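Side-chain contacts in large adhesion protein (Lap) involved in biofilm formation (PDB 6XI3), which probably forms part of the long extender region of a biofilm adhesin, with calcium ions rigidifying the junctions between tandem beta-sandwich domains: residues A[139-144]-A[158-163]; A[214-219]-A[300-305]; A[222-227]-A[251-256]. All blocks are in the same frame, centred on the assembly; numbering follows the deposited sequence.

Contact 1: residues A[139-144]-A[158-163]; sequences QTVNLS and ITMTDS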
loop_
_atom_site.group_PDB
_atom_site.type_symbol
_atom_site.label_atom_id
_atom_site.label_comp_id
_atom_site.label_asym_id
_atom_site.label_seq_id
_atom_site.Cartn_x
_atom_site.Cartn_y
_atom_site.Cartn_z
ATOM N N GLN A 139 10.148 -4.396 -12.415
ATOM C CA GLN A 139 9.062 -3.369 -12.320
ATOM C C GLN A 139 8.507 -3.145 -13.726
ATOM O O GLN A 139 8.516 -2.003 -14.219
ATOM C CB GLN A 139 9.566 -2.082 -11.655
ATOM C CG GLN A 139 10.245 -2.361 -10.317
ATOM C CD GLN A 139 10.455 -1.167 -9.408
ATOM O OE1 GLN A 139 9.672 -0.233 -9.351
ATOM N NE2 GLN A 139 11.472 -1.267 -8.585
ATOM N N THR A 140 8.108 -4.231 -14.367
ATOM C CA THR A 140 7.515 -4.206 -15.729
ATOM C C THR A 140 6.281 -5.096 -15.770
ATOM O O THR A 140 6.087 -5.911 -14.868
ATOM C CB THR A 140 8.514 -4.648 -16.802
ATOM O OG1 THR A 140 8.870 -6.005 -16.531
ATOM C CG2 THR A 140 9.764 -3.798 -16.858
ATOM N N VAL A 141 5.435 -4.887 -16.770
ATOM C CA VAL A 141 4.239 -5.727 -16.970
ATOM C C VAL A 141 4.201 -6.132 -18.446
ATOM O O VAL A 141 4.567 -5.292 -19.314
ATOM C CB VAL A 141 2.964 -5.010 -16.498
ATOM C CG1 VAL A 141 2.800 -3.657 -17.150
ATOM C CG2 VAL A 141 1.738 -5.865 -16.758
ATOM N N ASN A 142 3.902 -7.406 -18.681
ATOM C CA ASN A 142 3.522 -7.949 -20.011
ATOM C C ASN A 142 2.000 -8.071 -20.040
ATOM O O ASN A 142 1.431 -8.658 -19.078
ATOM C CB ASN A 142 4.201 -9.296 -20.282
ATOM C CG ASN A 142 5.712 -9.211 -20.283
ATOM O OD1 ASN A 142 6.289 -8.115 -20.271
ATOM N ND2 ASN A 142 6.368 -10.364 -20.296
ATOM N N LEU A 143 1.381 -7.514 -21.078
ATOM C CA LEU A 143 -0.088 -7.455 -21.293
ATOM C C LEU A 143 -0.342 -8.080 -22.653
ATOM O O LEU A 143 0.479 -7.881 -23.560
ATOM C CB LEU A 143 -0.586 -6.005 -21.381
ATOM C CG LEU A 143 -0.380 -5.115 -20.166
ATOM C CD1 LEU A 143 -0.770 -3.687 -20.471
ATOM C CD2 LEU A 143 -1.166 -5.620 -18.966
ATOM N N SER A 144 -1.506 -8.663 -22.843
ATOM C CA SER A 144 -1.935 -9.095 -24.184
ATOM C C SER A 144 -3.452 -9.014 -24.191
ATOM O O SER A 144 -4.017 -8.820 -23.120
ATOM C CB SER A 144 -1.410 -10.458 -24.528
ATOM O OG SER A 144 -2.142 -11.456 -23.846
ATOM N N ILE A 158 -4.393 1.994 -23.138
ATOM C CA ILE A 158 -4.133 1.219 -21.890
ATOM C C ILE A 158 -3.766 2.162 -20.755
ATOM O O ILE A 158 -2.886 3.076 -20.932
ATOM C CB ILE A 158 -3.077 0.128 -22.093
ATOM C CG1 ILE A 158 -3.592 -0.914 -23.089
ATOM C CG2 ILE A 158 -2.720 -0.513 -20.754
ATOM C CD1 ILE A 158 -2.517 -1.703 -23.767
ATOM N N THR A 159 -4.403 1.901 -19.617
ATOM C CA THR A 159 -4.229 2.637 -18.353
ATOM C C THR A 159 -3.871 1.603 -17.287
ATOM O O THR A 159 -4.600 0.591 -17.173
ATOM C CB THR A 159 -5.513 3.397 -18.008
ATOM O OG1 THR A 159 -5.845 4.304 -19.063
ATOM C CG2 THR A 159 -5.397 4.237 -16.767
ATOM N N MET A 160 -2.838 1.882 -16.501
ATOM C CA MET A 160 -2.500 1.113 -15.289
ATOM C C MET A 160 -2.541 2.048 -14.083
ATOM O O MET A 160 -1.905 3.090 -14.132
ATOM C CB MET A 160 -1.140 0.458 -15.468
ATOM C CG MET A 160 -1.243 -0.588 -16.551
ATOM S SD MET A 160 0.277 -1.452 -16.855
ATOM C CE MET A 160 1.103 -0.214 -17.839
ATOM N N THR A 161 -3.370 1.707 -13.096
ATOM C CA THR A 161 -3.681 2.567 -11.933
ATOM C C THR A 161 -3.270 1.789 -10.680
ATOM O O THR A 161 -3.635 0.588 -10.618
ATOM C CB THR A 161 -5.158 2.976 -11.907
ATOM O OG1 THR A 161 -5.452 3.636 -13.132
ATOM C CG2 THR A 161 -5.493 3.894 -10.752
ATOM N N ASP A 162 -2.508 2.427 -9.779
ATOM C CA ASP A 162 -1.979 1.785 -8.543
ATOM C C ASP A 162 -2.879 2.111 -7.340
ATOM O O ASP A 162 -3.928 2.806 -7.521
ATOM C CB ASP A 162 -0.495 2.109 -8.382
ATOM C CG ASP A 162 -0.182 3.537 -7.989
ATOM O OD1 ASP A 162 -1.145 4.284 -7.706
ATOM O OD2 ASP A 162 1.035 3.896 -8.010
ATOM N N SER A 163 -2.473 1.642 -6.154
ATOM C CA SER A 163 -3.260 1.787 -4.899
ATOM C C SER A 163 -3.315 3.254 -4.455
ATOM O O SER A 163 -4.130 3.536 -3.586
ATOM C CB SER A 163 -2.704 0.931 -3.773
ATOM O OG SER A 163 -1.322 1.185 -3.596
#

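Contact 2: residues A[214-219]-A[300-305]; sequences NGTFDA and DRNGNA. With CA (calcium ion), chain D.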
loop_
_atom_site.group_PDB
_atom_site.type_symbol
_atom_site.label_atom_id
_atom_site.label_comp_id
_atom_site.label_asym_id
_atom_site.label_seq_id
_atom_site.Cartn_x
_atom_site.Cartn_y
_atom_site.Cartn_z
ATOM N N ASN A 214 -6.630 -7.187 -13.133
ATOM C CA ASN A 214 -6.043 -6.713 -11.867
ATOM C C ASN A 214 -4.943 -7.687 -11.491
ATOM O O ASN A 214 -5.009 -8.868 -11.889
ATOM C CB ASN A 214 -7.097 -6.548 -10.773
ATOM C CG ASN A 214 -7.902 -7.812 -10.556
ATOM O OD1 ASN A 214 -7.382 -8.828 -10.093
ATOM N ND2 ASN A 214 -9.182 -7.775 -10.904
ATOM N N GLY A 215 -3.976 -7.198 -10.734
ATOM C CA GLY A 215 -2.920 -8.060 -10.198
ATOM C C GLY A 215 -2.221 -7.352 -9.076
ATOM O O GLY A 215 -2.432 -6.133 -8.905
ATOM N N THR A 216 -1.314 -8.050 -8.430
ATOM C CA THR A 216 -0.559 -7.495 -7.292
ATOM C C THR A 216 0.832 -7.064 -7.744
ATOM O O THR A 216 1.538 -7.845 -8.395
ATOM C CB THR A 216 -0.413 -8.527 -6.181
ATOM O OG1 THR A 216 -1.751 -8.983 -5.982
ATOM C CG2 THR A 216 0.211 -7.951 -4.926
ATOM N N PHE A 217 1.238 -5.898 -7.272
ATOM C CA PHE A 217 2.588 -5.330 -7.464
ATOM C C PHE A 217 3.252 -5.320 -6.089
ATOM O O PHE A 217 2.685 -4.779 -5.105
ATOM C CB PHE A 217 2.455 -3.956 -8.103
ATOM C CG PHE A 217 3.729 -3.344 -8.618
ATOM C CD1 PHE A 217 4.712 -4.125 -9.207
ATOM C CD2 PHE A 217 3.944 -1.978 -8.498
ATOM C CE1 PHE A 217 5.881 -3.540 -9.666
ATOM C CE2 PHE A 217 5.105 -1.390 -8.988
ATOM C CZ PHE A 217 6.070 -2.179 -9.580
ATOM N N ASP A 218 4.420 -5.935 -6.015
ATOM C CA ASP A 218 5.220 -6.001 -4.777
ATOM C C ASP A 218 6.673 -5.912 -5.205
ATOM O O ASP A 218 7.378 -6.926 -5.098
ATOM C CB ASP A 218 4.885 -7.239 -3.947
ATOM C CG ASP A 218 5.517 -7.180 -2.549
ATOM O OD1 ASP A 218 6.265 -6.218 -2.272
ATOM O OD2 ASP A 218 5.268 -8.095 -1.759
ATOM N N ALA A 219 7.100 -4.728 -5.638
ATOM C CA ALA A 219 8.492 -4.444 -6.069
ATOM C C ALA A 219 9.342 -3.923 -4.890
ATOM O O ALA A 219 10.593 -4.015 -4.958
ATOM C CB ALA A 219 8.476 -3.495 -7.230
ATOM N N ASP A 300 2.480 -2.162 5.630
ATOM C CA ASP A 300 3.031 -1.780 4.298
ATOM C C ASP A 300 1.923 -1.929 3.253
ATOM O O ASP A 300 0.848 -2.339 3.587
ATOM C CB ASP A 300 4.311 -2.547 3.971
ATOM C CG ASP A 300 4.193 -4.005 3.544
ATOM O OD1 ASP A 300 3.071 -4.478 3.257
ATOM O OD2 ASP A 300 5.254 -4.661 3.525
ATOM N N ARG A 301 2.201 -1.567 2.024
ATOM C CA ARG A 301 1.178 -1.537 0.955
ATOM C C ARG A 301 0.701 -2.942 0.571
ATOM O O ARG A 301 -0.349 -3.033 -0.079
ATOM C CB ARG A 301 1.784 -0.820 -0.242
ATOM C CG ARG A 301 1.896 0.679 -0.046
ATOM C CD ARG A 301 2.033 1.392 -1.386
ATOM N NE ARG A 301 2.115 2.849 -1.254
ATOM C CZ ARG A 301 3.231 3.537 -1.049
ATOM N NH1 ARG A 301 4.403 2.932 -0.972
ATOM N NH2 ARG A 301 3.186 4.849 -0.983
ATOM N N ASN A 302 1.468 -3.992 0.872
ATOM C CA ASN A 302 1.060 -5.376 0.525
ATOM C C ASN A 302 0.469 -6.065 1.760
ATOM O O ASN A 302 0.407 -7.297 1.745
ATOM C CB ASN A 302 2.242 -6.137 -0.075
ATOM C CG ASN A 302 2.689 -5.535 -1.388
ATOM O OD1 ASN A 302 3.684 -4.818 -1.405
ATOM N ND2 ASN A 302 1.937 -5.788 -2.465
ATOM N N GLY A 303 0.079 -5.306 2.796
ATOM C CA GLY A 303 -0.656 -5.836 3.960
ATOM C C GLY A 303 0.261 -6.439 5.019
ATOM O O GLY A 303 -0.250 -7.153 5.840
ATOM N N ASN A 304 1.575 -6.194 4.994
ATOM C CA ASN A 304 2.495 -6.751 6.018
ATOM C C ASN A 304 2.670 -5.754 7.169
ATOM O O ASN A 304 2.874 -4.563 6.906
ATOM C CB ASN A 304 3.869 -7.079 5.447
ATOM C CG ASN A 304 3.783 -8.012 4.258
ATOM O OD1 ASN A 304 3.336 -9.142 4.406
ATOM N ND2 ASN A 304 4.192 -7.537 3.087
ATOM N N ALA A 305 2.676 -6.244 8.406
ATOM C CA ALA A 305 3.135 -5.455 9.573
ATOM C C ALA A 305 4.645 -5.281 9.462
ATOM O O ALA A 305 5.338 -6.266 9.253
ATOM C CB ALA A 305 2.740 -6.122 10.871
HETATM CA CA CA D . 5.792 -4.160 -1.141
HETATM O O HOH W 1 6.061 -5.250 0.945
#

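Contact 3: residues A[222-227]-A[251-256]; sequences GDLTVS and SQVDLT. With EDT ({[-(bis-carboxymethyl-amino)-ethyl]-carboxymethyl-amino}-acetic acid), chain I.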
loop_
_atom_site.group_PDB
_atom_site.type_symbol
_atom_site.label_atom_id
_atom_site.label_comp_id
_atom_site.label_asym_id
_atom_site.label_seq_id
_atom_site.Cartn_x
_atom_site.Cartn_y
_atom_site.Cartn_z
ATOM N N GLY A 222 8.709 -3.778 2.354
ATOM C CA GLY A 222 8.213 -2.903 3.423
ATOM C C GLY A 222 9.203 -2.903 4.568
ATOM O O GLY A 222 9.819 -3.926 4.784
ATOM N N ASP A 223 9.409 -1.770 5.213
ATOM C CA ASP A 223 10.333 -1.683 6.365
ATOM C C ASP A 223 9.889 -0.524 7.254
ATOM O O ASP A 223 9.198 0.384 6.780
ATOM C CB ASP A 223 11.767 -1.530 5.857
ATOM C CG ASP A 223 12.834 -1.712 6.913
ATOM O OD1 ASP A 223 12.737 -2.682 7.707
ATOM O OD2 ASP A 223 13.715 -0.842 6.971
ATOM N N LEU A 224 10.318 -0.540 8.506
ATOM C CA LEU A 224 10.050 0.548 9.464
ATOM C C LEU A 224 11.258 0.605 10.403
ATOM O O LEU A 224 11.754 -0.457 10.794
ATOM C CB LEU A 224 8.726 0.304 10.206
ATOM C CG LEU A 224 8.358 1.386 11.235
ATOM C CD1 LEU A 224 6.859 1.600 11.350
ATOM C CD2 LEU A 224 8.918 1.056 12.607
ATOM N N THR A 225 11.750 1.813 10.665
ATOM C CA THR A 225 12.716 2.066 11.756
ATOM C C THR A 225 12.064 2.983 12.790
ATOM O O THR A 225 11.201 3.765 12.410
ATOM C CB THR A 225 14.026 2.643 11.220
ATOM O OG1 THR A 225 13.764 3.985 10.812
ATOM C CG2 THR A 225 14.633 1.818 10.095
ATOM N N VAL A 226 12.492 2.874 14.051
ATOM C CA VAL A 226 12.061 3.804 15.122
ATOM C C VAL A 226 13.316 4.258 15.858
ATOM O O VAL A 226 14.274 3.495 15.933
ATOM C CB VAL A 226 10.999 3.201 16.056
ATOM C CG1 VAL A 226 11.515 2.026 16.881
ATOM C CG2 VAL A 226 10.414 4.273 16.971
ATOM N N SER A 227 13.314 5.490 16.347
ATOM C CA SER A 227 14.438 5.969 17.171
ATOM C C SER A 227 13.887 6.823 18.307
ATOM O O SER A 227 12.804 7.460 18.152
ATOM C CB SER A 227 15.501 6.632 16.320
ATOM O OG SER A 227 15.263 8.001 16.167
ATOM N N SER A 251 -0.637 6.532 6.625
ATOM C CA SER A 251 -0.742 5.260 7.387
ATOM C C SER A 251 -0.447 5.543 8.866
ATOM O O SER A 251 0.403 6.383 9.177
ATOM C CB SER A 251 0.168 4.178 6.875
ATOM O OG SER A 251 -0.074 3.967 5.517
ATOM N N GLN A 252 -1.126 4.818 9.736
ATOM C CA GLN A 252 -0.970 4.944 11.197
ATOM C C GLN A 252 0.230 4.110 11.639
ATOM O O GLN A 252 0.368 2.951 11.180
ATOM C CB GLN A 252 -2.240 4.435 11.883
ATOM C CG GLN A 252 -2.176 4.516 13.401
ATOM C CD GLN A 252 -3.521 4.239 14.033
ATOM O OE1 GLN A 252 -4.555 4.674 13.548
ATOM N NE2 GLN A 252 -3.516 3.564 15.163
ATOM N N VAL A 253 1.027 4.674 12.529
ATOM C CA VAL A 253 2.117 3.996 13.260
ATOM C C VAL A 253 1.621 3.869 14.693
ATOM O O VAL A 253 1.298 4.903 15.295
ATOM C CB VAL A 253 3.418 4.801 13.178
ATOM C CG1 VAL A 253 4.575 4.097 13.878
ATOM C CG2 VAL A 253 3.758 5.100 11.725
ATOM N N ASP A 254 1.608 2.659 15.222
ATOM C CA ASP A 254 1.261 2.370 16.627
ATOM C C ASP A 254 2.565 2.151 17.363
ATOM O O ASP A 254 3.394 1.357 16.852
ATOM C CB ASP A 254 0.375 1.140 16.735
ATOM C CG ASP A 254 -0.974 1.370 16.079
ATOM O OD1 ASP A 254 -1.473 2.541 16.108
ATOM O OD2 ASP A 254 -1.500 0.384 15.552
ATOM N N LEU A 255 2.742 2.863 18.474
ATOM C CA LEU A 255 3.980 2.805 19.256
ATOM C C LEU A 255 3.630 2.325 20.648
ATOM O O LEU A 255 2.507 2.576 21.099
ATOM C CB LEU A 255 4.664 4.167 19.296
ATOM C CG LEU A 255 5.118 4.696 17.938
ATOM C CD1 LEU A 255 4.202 5.795 17.476
ATOM C CD2 LEU A 255 6.534 5.196 18.000
ATOM N N THR A 256 4.566 1.633 21.281
ATOM C CA THR A 256 4.433 1.278 22.711
ATOM C C THR A 256 5.759 1.632 23.348
ATOM O O THR A 256 6.786 1.549 22.626
ATOM C CB THR A 256 4.064 -0.193 22.960
ATOM O OG1 THR A 256 5.155 -0.964 22.462
ATOM C CG2 THR A 256 2.755 -0.590 22.329
HETATM O O20 EDT I . 15.406 -1.830 11.638
HETATM C C5 EDT I . 15.077 -2.237 10.503
HETATM O O19 EDT I . 15.489 -1.643 9.429
HETATM C C4 EDT I . 14.255 -3.525 10.442
HETATM N N3 EDT I . 14.372 -4.430 11.632
HETATM C C2 EDT I . 15.774 -4.731 12.071
HETATM C C1 EDT I . 16.696 -5.236 10.969
HETATM O O18 EDT I . 17.791 -4.621 10.746
HETATM O O17 EDT I . 16.373 -6.272 10.344
HETATM C C6 EDT I . 13.722 -5.727 11.366
HETATM C C7 EDT I . 12.261 -5.569 11.579
HETATM N N8 EDT I . 11.705 -6.835 12.079
HETATM C C9 EDT I . 10.770 -6.576 13.191
HETATM C C10 EDT I . 10.373 -7.806 13.977
HETATM O O16 EDT I . 10.251 -7.678 15.212
HETATM O O15 EDT I . 10.139 -8.887 13.385
HETATM C C11 EDT I . 11.039 -7.570 10.981
HETATM C C12 EDT I . 9.598 -7.143 10.736
HETATM O O13 EDT I . 9.324 -5.931 10.639
HETATM O O14 EDT I . 8.696 -8.006 10.602
#

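Contact 1: residues A[139-144]-A[158-163]
Val-141 presses its CG1 methyl onto the thioether end of Met-160. CG1 lies 3.4 Å from the Met-160 SD and 3.9 Å from its CE, and the two side chains meet tip to tip from opposing strands. Met-160 runs extended as far as its sulfur and then bends at the last torsion (chi3 -79°), which lays the terminal methyl against the valine. Two residues along each strand, Leu-143 and Ile-158 repeat the encounter with branched tips, the Leu-143 CD1 standing 3.7 Å from the Ile-158 CG2. The same leucine methyl also reaches to 4.4 Å from the Met-160 SD, so the sulfur has valine close by and leucine more loosely beside it, and the pairs form one apolar patch. All four side chains are buried, and the contact consists of dispersion and exclusion of water. The backbones stay well apart: the CA atoms of Val-141 and Met-160 are separated by 9.7 Å, a spacing filled by side chains. The short strand segments 140-144 and 158-161 run roughly antiparallel, at 139° to each other, with axes 11.0 Å apart at closest approach. Val-185 of strand 180-186 touches both Val-141 and Met-160, while Val-197 of strand 193-202 touches both Leu-143 and Met-160, so neighbouring strands of both sheets close in on the patch. With strand 140-148 in a three-stranded sheet and strand 155-161 in a four-stranded one, this face-to-face meeting of alternate apolar residues is the core packing of an Ig-like beta-sandwich domain.

Contact 2: residues A[214-219]-A[300-305]
The side-chain amide of Asn-302 and the carboxylate of Asp-218 lie stacked, their planes 23° apart, and both turn an oxygen toward the same calcium ion. At one edge of the amide, ND2 donates to the backbone O of Phe-217 at 2.9 Å in a nearly straight bond (174°). The oxygen sits in the plane of the amide, although ND2 itself stands above the carbonyl plane of Phe-217. At the other end the Asn-302 OD1 meets the calcium at 2.2 Å. The ND2 hydrogen bond fixes the rotation of the amide and keeps its oxygen on the metal side. Asp-218 extends its carboxylate with CG opposite the backbone N (chi1 -169°), and its OD1 binds the calcium at 2.4 Å. The 3.1 Å between the Asp-218 OD1 and the Asn-302 OD1 is thus the spacing of two ligands on one cation. Thr-216 CG2 packs 3.7 Å from the Asn-302 ND2. Behind this first shell, Asp-300 OD1 accepts from the Asn-302 N, an Asx turn, and from the Asn-304 N on the opposite face. Its OD2 accepts the Asn-304 ND2 through the syn lone pair and also a hydrogen bond from a water, 2.8 Å away, that is itself a calcium ligand. Asp-192, Asp-246 and the Thr-220 O complete the site, and Arg-301 makes a salt bridge with Asp-246. Three carboxylates at one ion would probably repel one another without it, so calcium probably stabilises the joint between Asp-218, just after strand 208-217, and the 300-303 turn, alongside the direct amide bond.

Contact 3: residues A[222-227]-A[251-256]
This is a buried apolar contact between the two sheets of an Ig-like beta-sandwich, in the domain that follows the calcium-bridged junction, toward its calcium-proximal end. Strand 223-232 is an outer strand of the three-stranded sheet and strand 252-258 belongs to the four-stranded sheet facing it. The two segments run the same way, Leu-224 level with Val-253 and Val-226 with Leu-255, the CA atoms of the latter pair 9.1 Å apart. Leu-224 points into the sandwich and brings its CD1 to 4.2 Å from the Val-253 CG1, a light touch between single methyls. Tyr-277 of strand 277-283 touches Leu-224, Val-226 and Val-253, and Ala-296 of strand 290-299 lies against both Leu-224 and Val-226, so the two rows share the interior with their neighbours. On the outward side of strand 223-227 an EDTA molecule is bound: its O19 comes within 3.1 Å of the Asp-223 OD2 and 3.6 Å of the Thr-225 CG2. Ser-307 N supplies a hydrogen bond to the same ligand. Alternation along the strand therefore sends Leu-224 and Val-226 to the core and turns Asp-223 and Thr-225 to the outer face, where the chelator lies. In the second pair, the Val-226 and Leu-255 side chains pass alongside one another, pointing opposite ways; a second torsion of 105°, away from the staggered values, turns the Leu-255 CD2 to 4.1 Å from the Val-226 CG2.

Contact 2 lies at a domain junction, with contact 1 in the sandwich before it and contact 3 in the sandwich after it. Its centre is 14 Å from that of contact 1 and 17 Å from that of contact 3, whereas the centres of contacts 1 and 3 are 30 Å apart and the two do not touch. Gln-139 CG packs 3.7 Å from Ala-219 CB, bringing the loop end of segment 139-144 against the calcium loop, and Asp-300 OD2 lies 3.4 Å from Gly-222 CA on the other side. In contact 3 the Leu-224 side chain is about 13 Å from the calcium of contact 2. Contact 3 is nested within the chain loop that contact 2 closes.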